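Local coordinates for PA_0080 (PDB 3ZHN), which is TssJ1, a lipoprotein of the type VI secretion system, probably held in the outer membrane as part of the machine's membrane complex, at residues 31-36 against 132-137. Residues are numbered along the deposited sequence; the frame is centred on the assembly and turned at random. Where two conformers were deposited one is given.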
loop_
_atom_site.group_PDB
_atom_site.type_symbol
_atom_site.label_atom_id
_atom_site.label_comp_id
_atom_site.label_asym_id
_atom_site.label_seq_id
_atom_site.Cartn_x
_atom_site.Cartn_y
_atom_site.Cartn_z
ATOM N N THR A 31 -13.156 7.700 -10.205
ATOM C CA THR A 31 -11.869 7.956 -9.623
ATOM C C THR A 31 -10.934 6.842 -10.170
ATOM O O THR A 31 -11.213 5.683 -9.995
ATOM C CB THR A 31 -11.988 7.821 -8.104
ATOM O OG1 THR A 31 -13.045 8.669 -7.570
ATOM C CG2 THR A 31 -10.654 8.144 -7.479
ATOM N N ARG A 32 -9.937 7.204 -10.932
ATOM C CA ARG A 32 -9.012 6.283 -11.554
ATOM C C ARG A 32 -7.645 6.418 -10.965
ATOM O O ARG A 32 -7.139 7.520 -10.846
ATOM C CB ARG A 32 -8.916 6.586 -13.043
ATOM C CG ARG A 32 -8.246 5.487 -13.827
ATOM C CD ARG A 32 -8.605 5.655 -15.291
ATOM N NE ARG A 32 -10.034 5.489 -15.574
ATOM C CZ ARG A 32 -10.620 4.301 -15.728
ATOM N NH1 ARG A 32 -9.897 3.186 -15.608
ATOM N NH2 ARG A 32 -11.919 4.227 -16.006
ATOM N N VAL A 33 -7.050 5.280 -10.642
ATOM C CA VAL A 33 -5.719 5.241 -10.064
ATOM C C VAL A 33 -4.882 4.249 -10.895
ATOM O O VAL A 33 -5.343 3.128 -11.173
ATOM C CB VAL A 33 -5.758 4.805 -8.579
ATOM C CG1 VAL A 33 -4.345 4.686 -8.002
ATOM C CG2 VAL A 33 -6.689 5.719 -7.817
ATOM N N VAL A 34 -3.688 4.682 -11.284
ATOM C CA VAL A 34 -2.678 3.838 -11.802
ATOM C C VAL A 34 -1.487 3.874 -10.859
ATOM O O VAL A 34 -1.018 4.965 -10.512
ATOM C CB VAL A 34 -2.219 4.186 -13.231
ATOM C CG1 VAL A 34 -1.309 3.083 -13.767
ATOM C CG2 VAL A 34 -3.425 4.304 -14.181
ATOM N N ILE A 35 -1.038 2.687 -10.438
ATOM C CA ILE A 35 0.095 2.555 -9.578
ATOM C C ILE A 35 1.141 1.706 -10.252
ATOM O O ILE A 35 0.852 0.541 -10.652
ATOM C CB ILE A 35 -0.271 1.882 -8.243
ATOM C CG1 ILE A 35 -1.214 2.799 -7.419
ATOM C CG2 ILE A 35 0.992 1.534 -7.411
ATOM C CD1 ILE A 35 -1.870 2.075 -6.262
ATOM N N TRP A 36 2.337 2.284 -10.312
ATOM C CA TRP A 36 3.517 1.531 -10.685
ATOM C C TRP A 36 4.253 1.170 -9.415
ATOM O O TRP A 36 4.730 2.068 -8.665
ATOM C CB TRP A 36 4.438 2.310 -11.598
ATOM C CG TRP A 36 3.922 2.450 -12.972
ATOM C CD1 TRP A 36 4.220 1.655 -14.087
ATOM C CD2 TRP A 36 3.044 3.476 -13.441
ATOM N NE1 TRP A 36 3.592 2.147 -15.194
ATOM C CE2 TRP A 36 2.829 3.227 -14.815
ATOM C CE3 TRP A 36 2.393 4.559 -12.831
ATOM C CZ2 TRP A 36 2.040 4.040 -15.600
ATOM C CZ3 TRP A 36 1.601 5.375 -13.637
ATOM C CH2 TRP A 36 1.438 5.105 -15.004
ATOM N N LEU A 132 -3.056 7.544 1.832
ATOM C CA LEU A 132 -3.084 8.584 0.812
ATOM C C LEU A 132 -4.521 8.991 0.538
ATOM O O LEU A 132 -5.307 8.097 0.121
ATOM C CB LEU A 132 -2.391 8.107 -0.460
ATOM C CG LEU A 132 -2.249 9.169 -1.490
ATOM C CD1 LEU A 132 -1.254 10.238 -1.100
ATOM C CD2 LEU A 132 -1.849 8.607 -2.845
ATOM N N ASP A 133 -4.922 10.260 0.775
ATOM C CA ASP A 133 -6.233 10.720 0.315
ATOM C C ASP A 133 -6.125 10.902 -1.198
ATOM O O ASP A 133 -5.212 11.537 -1.723
ATOM C CB ASP A 133 -6.570 12.044 0.961
ATOM C CG ASP A 133 -6.678 11.928 2.459
ATOM O OD1 ASP A 133 -7.741 11.540 2.956
ATOM O OD2 ASP A 133 -5.654 12.210 3.149
ATOM N N VAL A 134 -7.101 10.391 -1.897
ATOM C CA VAL A 134 -7.163 10.367 -3.384
ATOM C C VAL A 134 -8.375 11.219 -3.807
ATOM O O VAL A 134 -9.482 10.942 -3.375
ATOM C CB VAL A 134 -7.297 8.947 -3.953
ATOM C CG1 VAL A 134 -7.457 8.989 -5.467
ATOM C CG2 VAL A 134 -6.055 8.138 -3.591
ATOM N N PRO A 135 -8.146 12.328 -4.548
ATOM C CA PRO A 135 -9.312 13.127 -4.990
ATOM C C PRO A 135 -10.289 12.354 -5.863
ATOM O O PRO A 135 -9.908 11.643 -6.793
ATOM C CB PRO A 135 -8.729 14.260 -5.778
ATOM C CG PRO A 135 -7.304 14.154 -5.683
ATOM C CD PRO A 135 -6.886 12.869 -5.072
ATOM N N GLY A 136 -11.560 12.518 -5.522
ATOM C CA GLY A 136 -12.612 11.767 -6.177
ATOM C C GLY A 136 -12.865 12.291 -7.567
ATOM O O GLY A 136 -12.673 13.468 -7.871
ATOM N N GLN A 137 -13.274 11.383 -8.437
ATOM C CA GLN A 137 -13.692 11.687 -9.778
ATOM C C GLN A 137 -12.594 12.346 -10.607
ATOM O O GLN A 137 -12.848 13.051 -11.588
ATOM C CB GLN A 137 -15.005 12.483 -9.740
ATOM C CG GLN A 137 -16.146 11.683 -9.063
ATOM C CD GLN A 137 -16.012 11.598 -7.543
ATOM O OE1 GLN A 137 -15.907 10.488 -6.948
ATOM N NE2 GLN A 137 -16.009 12.782 -6.883
HETATM O O HOH W 1 -15.913 7.934 -8.173
#
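Thr31 meets the loop that leaves strand 129-133 with both branches of its side chain. Its CB lies 3.8 Å from Gln137 N. From there chi1 of -54° sets OG1 beside the backbone N, which leaves CG2 anti to it. CG2 meets the methyl Val134 CG1 at 3.9 Å. It also lies in van der Waals contact with the carbonyl oxygen Pro135 O, 3.6 Å away. OG1 goes to the polar side and accepts a nearly straight hydrogen bond from Gln137 N (2.9 Å, 171° at the hydrogen). A water hydrogen-bonds to Thr31 OG1 (3.0 Å to its O) and donates to Gln137 OE1. The bend at chi2 of Gln137 (74°) turns a side chain whose CB points away back to this water. Deeper in, Val33 CG2 touches the same Val134 CG1 at 4.1 Å, and both valines also pack on Leu114 of strand 113-118. The loop thus crosses from the antiparallel sheet to the mixed sheet, where strand 139-146 runs parallel to strand 31-39. The chemistry is divided: methyl groups of Thr31, Val33 and Val134 meet on the inner side, between the two sheets, while one hydroxyl, held by a backbone N-H and a water, ties the loop at Gln137 to Thr31.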